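PDB 4FC9: type III effector Xcv3220-like C-terminal domain-containing protein from Xanthomonas campestris pv. vesicatoria, which is a bacterial effector secreted into plant host cells by the type III system, its all-helical C-terminal domain, the part present here, being of unknown function. Local coordinates for residues 87-100 against 165-179. Sequence-based numbering, arbitrary orientation.
Sequences ESRDLEFLQRVSDM and RELIVHAHPQDRARF
Arg-96 is held at its edge by Asp-175 and on one face by His-172: its NE and NH1 clasp the two carboxylate oxygens side-on (NE to OD1 2.6 Å), while the flat of its guanidinium lies on the imidazole, centres 3.7 Å apart and planes at 12°. A bend at chi2 (-64°) carries the guanidinium to these partners, while CB and CG rest on Ile-168, its CD1 3.6 Å from Arg-96 CB. Ile-168 is a knob in a hole lined by Phe-93, Arg-96, Val-97 and Met-100 (a selenomethionine). In this all-helical bilobal domain, helix 91-101 crosses the C-terminal part of helix 152-171 steeply, the axes of 91-100 and 165-171 lying at 78°, and residues 172-179 run back toward the start of helix 91-101. There Phe-179 receives the edge of Phe-93 on one face, a T-shaped pair with centroids 5.7 Å apart, and Arg-178 CG on the other. Arg-178, extended from CG to NE, reaches Asp-90, the N-cap of helix 91-101. Its NE binds Asp-90 OD1 (2.8 Å); OD2 takes Arg-178 NH2 (3.0 Å) and the capping Glu-92 N from opposite faces of the carboxylate. Glu-92 packs over one guanidinium face; its OE1 adds charge only, with no N-H aimed at it. Glu-87, on helix 79-88, is extended beyond CG and meets Arg-165 nearly coplanar, NE to OE1 2.7 Å and NH2 to OE2 2.6 Å, both through syn lone pairs. Arg-165 NH1 instead makes a salt bridge to Glu-166 and a hydrogen bond to Pro-180 O.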
ATOM      1  N   GLU A  87      11.568   0.714  -4.225  1.00 25.68           N
ATOM      2  CA  GLU A  87      11.137   1.735  -3.270  1.00 24.89           C
ATOM      3  C   GLU A  87      10.814   1.128  -1.908  1.00 23.00           C
ATOM      4  O   GLU A  87      11.110   1.715  -0.872  1.00 25.60           O
ATOM      5  CB  GLU A  87       9.913   2.491  -3.795  1.00 22.95           C
ATOM      6  CG  GLU A  87      10.197   3.432  -4.943  1.00 28.67           C
ATOM      7  CD  GLU A  87       8.941   4.078  -5.483  1.00 33.45           C
ATOM      8  OE1 GLU A  87       7.882   3.963  -4.836  1.00 36.12           O
ATOM      9  OE2 GLU A  87       9.004   4.697  -6.561  1.00 36.91           O
ATOM     10  N   SER A  88      10.215  -0.058  -1.917  1.00 25.21           N
ATOM     11  CA  SER A  88       9.806  -0.709  -0.679  1.00 22.50           C
ATOM     12  C   SER A  88      11.000  -1.203   0.144  1.00 26.15           C
ATOM     13  O   SER A  88      10.858  -1.528   1.319  1.00 25.59           O
ATOM     14  CB  SER A  88       8.833  -1.850  -0.968  1.00 19.06           C
ATOM     15  OG  SER A  88       9.500  -2.948  -1.564  1.00 20.89           O
ATOM     16  N   ARG A  89      12.173  -1.247  -0.477  1.00 25.24           N
ATOM     17  CA  ARG A  89      13.400  -1.601   0.222  1.00 26.96           C
ATOM     18  C   ARG A  89      14.139  -0.357   0.693  1.00 29.33           C
ATOM     19  O   ARG A  89      15.135  -0.448   1.407  1.00 31.99           O
ATOM     20  CB  ARG A  89      14.317  -2.409  -0.694  1.00 31.39           C
ATOM     21  CG  ARG A  89      14.218  -3.915  -0.527  1.00 33.91           C
ATOM     22  CD  ARG A  89      12.873  -4.438  -0.950  1.00 24.56           C
ATOM     23  NE  ARG A  89      12.961  -5.806  -1.450  1.00 30.75           N
ATOM     24  CZ  ARG A  89      11.917  -6.536  -1.838  1.00 32.59           C
ATOM     25  NH1 ARG A  89      12.101  -7.774  -2.287  1.00 34.56           N
ATOM     26  NH2 ARG A  89      10.689  -6.033  -1.778  1.00 22.87           N
ATOM     27  N   ASP A  90      13.646   0.806   0.281  1.00 28.88           N
ATOM     28  CA  ASP A  90      14.312   2.076   0.548  1.00 31.65           C
ATOM     29  C   ASP A  90      14.024   2.599   1.957  1.00 33.95           C
ATOM     30  O   ASP A  90      12.872   2.700   2.368  1.00 35.80           O
ATOM     31  CB  ASP A  90      13.899   3.109  -0.504  1.00 33.15           C
ATOM     32  CG  ASP A  90      14.421   4.494  -0.203  1.00 46.65           C
ATOM     33  OD1 ASP A  90      13.746   5.469  -0.594  1.00 52.68           O
ATOM     34  OD2 ASP A  90      15.503   4.616   0.410  1.00 55.43           O
ATOM     35  N   LEU A  91      15.085   2.940   2.683  1.00 31.47           N
ATOM     36  CA  LEU A  91      14.968   3.408   4.058  1.00 30.44           C
ATOM     37  C   LEU A  91      14.117   4.652   4.186  1.00 28.57           C
ATOM     38  O   LEU A  91      13.439   4.848   5.190  1.00 32.48           O
ATOM     39  CB  LEU A  91      16.346   3.723   4.621  1.00 39.37           C
ATOM     40  CG  LEU A  91      17.331   2.565   4.682  1.00 44.44           C
ATOM     41  CD1 LEU A  91      18.636   3.056   5.288  1.00 48.36           C
ATOM     42  CD2 LEU A  91      16.738   1.407   5.474  1.00 39.97           C
ATOM     43  N   GLU A  92      14.178   5.510   3.177  1.00 30.73           N
ATOM     44  CA  GLU A  92      13.438   6.760   3.218  1.00 32.98           C
ATOM     45  C   GLU A  92      11.952   6.481   3.087  1.00 30.32           C
ATOM     46  O   GLU A  92      11.133   7.137   3.727  1.00 33.74           O
ATOM     47  CB  GLU A  92      13.915   7.699   2.116  1.00 41.72           C
ATOM     48  CG  GLU A  92      15.431   7.732   1.985  1.00 53.77           C
ATOM     49  CD  GLU A  92      15.974   9.130   1.780  1.00 60.46           C
ATOM     50  OE1 GLU A  92      15.165  10.069   1.631  1.00 63.09           O
ATOM     51  OE2 GLU A  92      17.213   9.285   1.773  1.00 63.94           O
ATOM     52  N   PHE A  93      11.611   5.492   2.266  1.00 25.27           N
ATOM     53  CA  PHE A  93      10.225   5.070   2.133  1.00 23.10           C
ATOM     54  C   PHE A  93       9.725   4.443   3.428  1.00 24.78           C
ATOM     55  O   PHE A  93       8.657   4.790   3.925  1.00 27.61           O
ATOM     56  CB  PHE A  93      10.060   4.078   0.983  1.00 27.13           C
ATOM     57  CG  PHE A  93       8.681   3.483   0.896  1.00 25.30           C
ATOM     58  CD1 PHE A  93       7.651   4.172   0.269  1.00 23.81           C
ATOM     59  CD2 PHE A  93       8.411   2.237   1.453  1.00 22.14           C
ATOM     60  CE1 PHE A  93       6.378   3.628   0.196  1.00 22.41           C
ATOM     61  CE2 PHE A  93       7.140   1.689   1.387  1.00 18.70           C
ATOM     62  CZ  PHE A  93       6.123   2.385   0.756  1.00 19.97           C
ATOM     63  N   LEU A  94      10.505   3.518   3.972  1.00 24.14           N
ATOM     64  CA  LEU A  94      10.126   2.825   5.197  1.00 25.94           C
ATOM     65  C   LEU A  94       9.991   3.794   6.368  1.00 25.88           C
ATOM     66  O   LEU A  94       9.128   3.625   7.232  1.00 26.61           O
ATOM     67  CB  LEU A  94      11.128   1.713   5.509  1.00 26.48           C
ATOM     68  CG  LEU A  94      11.226   0.643   4.417  1.00 25.01           C
ATOM     69  CD1 LEU A  94      12.379  -0.315   4.685  1.00 25.67           C
ATOM     70  CD2 LEU A  94       9.908  -0.114   4.283  1.00 22.37           C
ATOM     71  N   GLN A  95      10.840   4.816   6.381  1.00 26.23           N
ATOM     72  CA  GLN A  95      10.758   5.869   7.387  1.00 29.54           C
ATOM     73  C   GLN A  95       9.419   6.601   7.292  1.00 29.67           C
ATOM     74  O   GLN A  95       8.789   6.870   8.312  1.00 33.68           O
ATOM     75  CB  GLN A  95      11.911   6.859   7.225  1.00 33.13           C
ATOM     76  CG  GLN A  95      12.292   7.605   8.499  1.00 45.25           C
ATOM     77  CD  GLN A  95      13.229   6.814   9.403  1.00 50.48           C
ATOM     78  OE1 GLN A  95      14.455   6.860   9.250  1.00 49.11           O
ATOM     79  NE2 GLN A  95      12.654   6.095  10.362  1.00 51.29           N
ATOM     80  N   ARG A  96       8.981   6.914   6.072  1.00 33.07           N
ATOM     81  CA  ARG A  96       7.701   7.599   5.865  1.00 31.70           C
ATOM     82  C   ARG A  96       6.523   6.738   6.301  1.00 27.12           C
ATOM     83  O   ARG A  96       5.538   7.243   6.849  1.00 30.56           O
ATOM     84  CB  ARG A  96       7.520   8.012   4.403  1.00 24.81           C
ATOM     85  CG  ARG A  96       8.460   9.100   3.935  1.00 26.17           C
ATOM     86  CD  ARG A  96       8.230  10.401   4.679  1.00 28.10           C
ATOM     87  NE  ARG A  96       8.843  11.524   3.977  1.00 29.86           N
ATOM     88  CZ  ARG A  96       9.078  12.711   4.522  1.00 35.73           C
ATOM     89  NH1 ARG A  96       9.638  13.678   3.805  1.00 38.73           N
ATOM     90  NH2 ARG A  96       8.757  12.933   5.788  1.00 34.81           N
ATOM     91  N   VAL A  97       6.620   5.441   6.043  1.00 24.56           N
ATOM     92  CA  VAL A  97       5.577   4.521   6.462  1.00 26.39           C
ATOM     93  C   VAL A  97       5.456   4.533   7.982  1.00 28.38           C
ATOM     94  O   VAL A  97       4.350   4.586   8.520  1.00 31.76           O
ATOM     95  CB  VAL A  97       5.842   3.089   5.966  1.00 27.36           C
ATOM     96  CG1 VAL A  97       4.832   2.117   6.570  1.00 26.01           C
ATOM     97  CG2 VAL A  97       5.803   3.038   4.449  1.00 24.16           C
ATOM     98  N   SER A  98       6.595   4.503   8.672  1.00 29.52           N
ATOM     99  CA  SER A  98       6.602   4.558  10.131  1.00 29.27           C
ATOM    100  C   SER A  98       6.048   5.878  10.632  1.00 32.32           C
ATOM    101  O   SER A  98       5.366   5.923  11.658  1.00 36.84           O
ATOM    102  CB  SER A  98       8.016   4.372  10.677  1.00 35.40           C
ATOM    103  OG  SER A  98       8.387   3.010  10.656  1.00 42.05           O
ATOM    104  N   ASP A  99       6.351   6.952   9.911  1.00 30.36           N
ATOM    105  CA  ASP A  99       5.878   8.271  10.297  1.00 33.11           C
ATOM    106  C   ASP A  99       4.366   8.348  10.221  1.00 34.15           C
ATOM    107  O   ASP A  99       3.721   8.948  11.079  1.00 35.73           O
ATOM    108  CB  ASP A  99       6.499   9.352   9.416  1.00 37.58           C
ATOM    109  CG  ASP A  99       7.977   9.529   9.675  1.00 43.68           C
ATOM    110  OD1 ASP A  99       8.490   8.928  10.646  1.00 42.82           O
ATOM    111  OD2 ASP A  99       8.623  10.276   8.909  1.00 46.71           O
HETATM  112  N   MSE A 100       3.805   7.736   9.183  0.57 33.12           N
HETATM  113  CA  MSE A 100       2.364   7.739   8.991  0.57 33.11           C
HETATM  114  C   MSE A 100       1.690   6.827  10.006  0.57 32.04           C
HETATM  115  O   MSE A 100       0.710   7.210  10.642  0.57 34.69           O
HETATM  116  CB  MSE A 100       2.005   7.299   7.572  0.57 33.99           C
HETATM  117  CG  MSE A 100       0.955   8.183   6.911  0.57 37.10           C
HETATM  118 SE   MSE A 100      -0.187   7.216   5.661  0.57102.48          SE
HETATM  119  CE  MSE A 100       1.189   6.484   4.491  0.57 25.33           C
ATOM    120  N   ARG A 165       2.240   5.074  -1.247  1.00 19.21           N
ATOM    121  CA  ARG A 165       3.217   6.038  -1.743  1.00 20.41           C
ATOM    122  C   ARG A 165       2.550   7.348  -2.165  1.00 24.00           C
ATOM    123  O   ARG A 165       3.139   8.420  -2.039  1.00 26.85           O
ATOM    124  CB  ARG A 165       4.070   5.441  -2.876  1.00 20.76           C
ATOM    125  CG  ARG A 165       3.329   5.186  -4.172  1.00 22.40           C
ATOM    126  CD  ARG A 165       4.096   4.251  -5.109  1.00 21.33           C
ATOM    127  NE  ARG A 165       5.399   4.763  -5.538  1.00 25.95           N
ATOM    128  CZ  ARG A 165       5.579   5.663  -6.503  1.00 29.05           C
ATOM    129  NH1 ARG A 165       4.539   6.187  -7.138  1.00 27.77           N
ATOM    130  NH2 ARG A 165       6.803   6.051  -6.827  1.00 30.40           N
ATOM    131  N   GLU A 166       1.311   7.268  -2.639  1.00 22.00           N
ATOM    132  CA  GLU A 166       0.579   8.473  -2.997  1.00 21.44           C
ATOM    133  C   GLU A 166       0.133   9.255  -1.755  1.00 20.59           C
ATOM    134  O   GLU A 166       0.075  10.483  -1.776  1.00 24.55           O
ATOM    135  CB  GLU A 166      -0.609   8.146  -3.910  1.00 23.48           C
ATOM    136  CG  GLU A 166      -0.200   7.569  -5.267  1.00 25.60           C
ATOM    137  CD  GLU A 166       0.756   8.469  -6.030  1.00 27.32           C
ATOM    138  OE1 GLU A 166       0.444   9.671  -6.175  1.00 31.24           O
ATOM    139  OE2 GLU A 166       1.818   7.978  -6.477  1.00 24.55           O
ATOM    140  N   LEU A 167      -0.170   8.546  -0.671  1.00 20.32           N
ATOM    141  CA  LEU A 167      -0.500   9.206   0.591  1.00 23.08           C
ATOM    142  C   LEU A 167       0.730   9.888   1.198  1.00 26.19           C
ATOM    143  O   LEU A 167       0.632  10.979   1.765  1.00 28.36           O
ATOM    144  CB  LEU A 167      -1.131   8.222   1.584  1.00 20.32           C
ATOM    145  CG  LEU A 167      -2.546   7.727   1.255  1.00 18.26           C
ATOM    146  CD1 LEU A 167      -2.979   6.634   2.219  1.00 18.60           C
ATOM    147  CD2 LEU A 167      -3.551   8.871   1.267  1.00 21.88           C
ATOM    148  N   ILE A 168       1.888   9.246   1.065  1.00 26.08           N
ATOM    149  CA  ILE A 168       3.149   9.829   1.514  1.00 26.77           C
ATOM    150  C   ILE A 168       3.442  11.137   0.781  1.00 28.24           C
ATOM    151  O   ILE A 168       3.800  12.137   1.402  1.00 29.73           O
ATOM    152  CB  ILE A 168       4.324   8.839   1.333  1.00 24.43           C
ATOM    153  CG1 ILE A 168       4.227   7.713   2.364  1.00 23.51           C
ATOM    154  CG2 ILE A 168       5.655   9.553   1.461  1.00 27.58           C
ATOM    155  CD1 ILE A 168       5.160   6.549   2.104  1.00 23.28           C
ATOM    156  N   VAL A 169       3.264  11.131  -0.539  1.00 30.35           N
ATOM    157  CA  VAL A 169       3.534  12.308  -1.362  1.00 27.41           C
ATOM    158  C   VAL A 169       2.519  13.427  -1.133  1.00 26.47           C
ATOM    159  O   VAL A 169       2.847  14.607  -1.224  1.00 28.15           O
ATOM    160  CB  VAL A 169       3.598  11.935  -2.857  1.00 30.01           C
ATOM    161  CG1 VAL A 169       3.699  13.175  -3.735  1.00 31.29           C
ATOM    162  CG2 VAL A 169       4.774  11.008  -3.105  1.00 29.34           C
ATOM    163  N   HIS A 170       1.285  13.059  -0.817  1.00 25.85           N
ATOM    164  CA  HIS A 170       0.292  14.071  -0.499  1.00 26.15           C
ATOM    165  C   HIS A 170       0.681  14.801   0.779  1.00 28.88           C
ATOM    166  O   HIS A 170       0.573  16.026   0.874  1.00 31.81           O
ATOM    167  CB  HIS A 170      -1.091  13.456  -0.328  1.00 28.04           C
ATOM    168  CG  HIS A 170      -2.167  14.477  -0.146  1.00 34.10           C
ATOM    169  ND1 HIS A 170      -2.535  14.956   1.091  1.00 40.15           N
ATOM    170  CD2 HIS A 170      -2.925  15.142  -1.050  1.00 37.44           C
ATOM    171  CE1 HIS A 170      -3.485  15.863   0.943  1.00 44.90           C
ATOM    172  NE2 HIS A 170      -3.742  15.991  -0.347  1.00 42.12           N
ATOM    173  N   ALA A 171       1.141  14.033   1.758  1.00 30.66           N
ATOM    174  CA  ALA A 171       1.568  14.582   3.033  1.00 29.17           C
ATOM    175  C   ALA A 171       2.885  15.341   2.900  1.00 31.49           C
ATOM    176  O   ALA A 171       3.079  16.368   3.543  1.00 34.38           O
ATOM    177  CB  ALA A 171       1.686  13.478   4.072  1.00 26.87           C
ATOM    178  N   HIS A 172       3.786  14.833   2.065  1.00 33.25           N
ATOM    179  CA  HIS A 172       5.077  15.483   1.845  1.00 34.40           C
ATOM    180  C   HIS A 172       5.377  15.607   0.362  1.00 33.17           C
ATOM    181  O   HIS A 172       6.092  14.779  -0.199  1.00 32.45           O
ATOM    182  CB  HIS A 172       6.195  14.693   2.520  1.00 38.66           C
ATOM    183  CG  HIS A 172       5.886  14.307   3.931  1.00 38.97           C
ATOM    184  ND1 HIS A 172       5.313  13.098   4.262  1.00 40.75           N
ATOM    185  CD2 HIS A 172       6.051  14.978   5.095  1.00 38.83           C
ATOM    186  CE1 HIS A 172       5.147  13.036   5.571  1.00 38.19           C
ATOM    187  NE2 HIS A 172       5.585  14.164   6.099  1.00 40.24           N
ATOM    188  N   PRO A 173       4.831  16.649  -0.279  1.00 32.89           N
ATOM    189  CA  PRO A 173       4.920  16.840  -1.731  1.00 32.91           C
ATOM    190  C   PRO A 173       6.347  16.788  -2.291  1.00 34.71           C
ATOM    191  O   PRO A 173       6.534  16.348  -3.423  1.00 36.52           O
ATOM    192  CB  PRO A 173       4.289  18.219  -1.929  1.00 33.91           C
ATOM    193  CG  PRO A 173       3.309  18.325  -0.813  1.00 33.19           C
ATOM    194  CD  PRO A 173       4.002  17.686   0.357  1.00 32.59           C
ATOM    195  N   GLN A 174       7.335  17.198  -1.501  1.00 37.60           N
ATOM    196  CA  GLN A 174       8.733  17.175  -1.937  1.00 40.40           C
ATOM    197  C   GLN A 174       9.256  15.754  -2.148  1.00 42.61           C
ATOM    198  O   GLN A 174      10.311  15.557  -2.758  1.00 45.77           O
ATOM    199  CB  GLN A 174       9.627  17.910  -0.935  1.00 44.67           C
ATOM    200  CG  GLN A 174       9.906  17.141   0.349  1.00 49.27           C
ATOM    201  CD  GLN A 174       8.826  17.323   1.403  1.00 53.81           C
ATOM    202  OE1 GLN A 174       7.710  17.750   1.104  1.00 53.67           O
ATOM    203  NE2 GLN A 174       9.160  17.003   2.649  1.00 54.40           N
ATOM    204  N   ASP A 175       8.519  14.773  -1.631  1.00 37.80           N
ATOM    205  CA  ASP A 175       8.884  13.368  -1.777  1.00 34.80           C
ATOM    206  C   ASP A 175       8.506  12.828  -3.155  1.00 35.81           C
ATOM    207  O   ASP A 175       8.844  11.695  -3.493  1.00 35.43           O
ATOM    208  CB  ASP A 175       8.220  12.517  -0.691  1.00 34.63           C
ATOM    209  CG  ASP A 175       9.018  12.482   0.602  1.00 38.84           C
ATOM    210  OD1 ASP A 175       8.853  11.513   1.370  1.00 41.28           O
ATOM    211  OD2 ASP A 175       9.809  13.413   0.855  1.00 43.70           O
ATOM    212  N   ARG A 176       7.802  13.637  -3.944  1.00 34.42           N
ATOM    213  CA  ARG A 176       7.390  13.228  -5.280  1.00 32.35           C
ATOM    214  C   ARG A 176       8.602  12.943  -6.159  1.00 39.11           C
ATOM    215  O   ARG A 176       8.578  12.031  -6.989  1.00 43.60           O
ATOM    216  CB  ARG A 176       6.493  14.288  -5.927  1.00 34.00           C
ATOM    217  CG  ARG A 176       6.140  14.008  -7.387  1.00 35.23           C
ATOM    218  CD  ARG A 176       5.595  12.593  -7.572  1.00 37.91           C
ATOM    219  NE  ARG A 176       4.158  12.511  -7.356  1.00 39.00           N
ATOM    220  CZ  ARG A 176       3.507  11.384  -7.095  1.00 31.84           C
ATOM    221  NH1 ARG A 176       2.196  11.404  -6.924  1.00 34.99           N
ATOM    222  NH2 ARG A 176       4.167  10.238  -7.002  1.00 29.55           N
ATOM    223  N   ALA A 177       9.663  13.716  -5.973  1.00 42.92           N
ATOM    224  CA  ALA A 177      10.878  13.509  -6.748  1.00 42.25           C
ATOM    225  C   ALA A 177      11.462  12.129  -6.473  1.00 41.63           C
ATOM    226  O   ALA A 177      12.049  11.512  -7.360  1.00 48.69           O
ATOM    227  CB  ALA A 177      11.893  14.591  -6.446  1.00 43.17           C
ATOM    228  N   ARG A 178      11.284  11.643  -5.247  1.00 39.30           N
ATOM    229  CA  ARG A 178      11.836  10.351  -4.843  1.00 38.58           C
ATOM    230  C   ARG A 178      10.924   9.198  -5.236  1.00 35.51           C
ATOM    231  O   ARG A 178      11.379   8.098  -5.560  1.00 36.29           O
ATOM    232  CB  ARG A 178      12.078  10.329  -3.334  1.00 41.76           C
ATOM    233  CG  ARG A 178      12.779   9.077  -2.849  1.00 44.49           C
ATOM    234  CD  ARG A 178      13.443   9.310  -1.507  1.00 47.69           C
ATOM    235  NE  ARG A 178      14.310   8.200  -1.129  1.00 50.09           N
ATOM    236  CZ  ARG A 178      15.554   8.043  -1.571  1.00 60.07           C
ATOM    237  NH1 ARG A 178      16.073   8.921  -2.419  1.00 66.16           N
ATOM    238  NH2 ARG A 178      16.279   7.005  -1.171  1.00 64.09           N
ATOM    239  N   PHE A 179       9.625   9.460  -5.194  1.00 38.14           N
ATOM    240  CA  PHE A 179       8.622   8.469  -5.538  1.00 32.61           C
ATOM    241  C   PHE A 179       7.781   9.031  -6.662  1.00 33.82           C
ATOM    242  O   PHE A 179       6.727   9.622  -6.425  1.00 33.74           O
ATOM    243  CB  PHE A 179       7.766   8.140  -4.319  1.00 30.78           C
ATOM    244  CG  PHE A 179       8.574   7.813  -3.095  1.00 33.64           C
ATOM    245  CD1 PHE A 179       9.634   6.920  -3.171  1.00 35.98           C
ATOM    246  CD2 PHE A 179       8.298   8.421  -1.884  1.00 31.48           C
ATOM    247  CE1 PHE A 179      10.391   6.623  -2.059  1.00 37.05           C
ATOM    248  CE2 PHE A 179       9.051   8.130  -0.765  1.00 37.50           C
ATOM    249  CZ  PHE A 179      10.099   7.230  -0.853  1.00 40.23           C
TER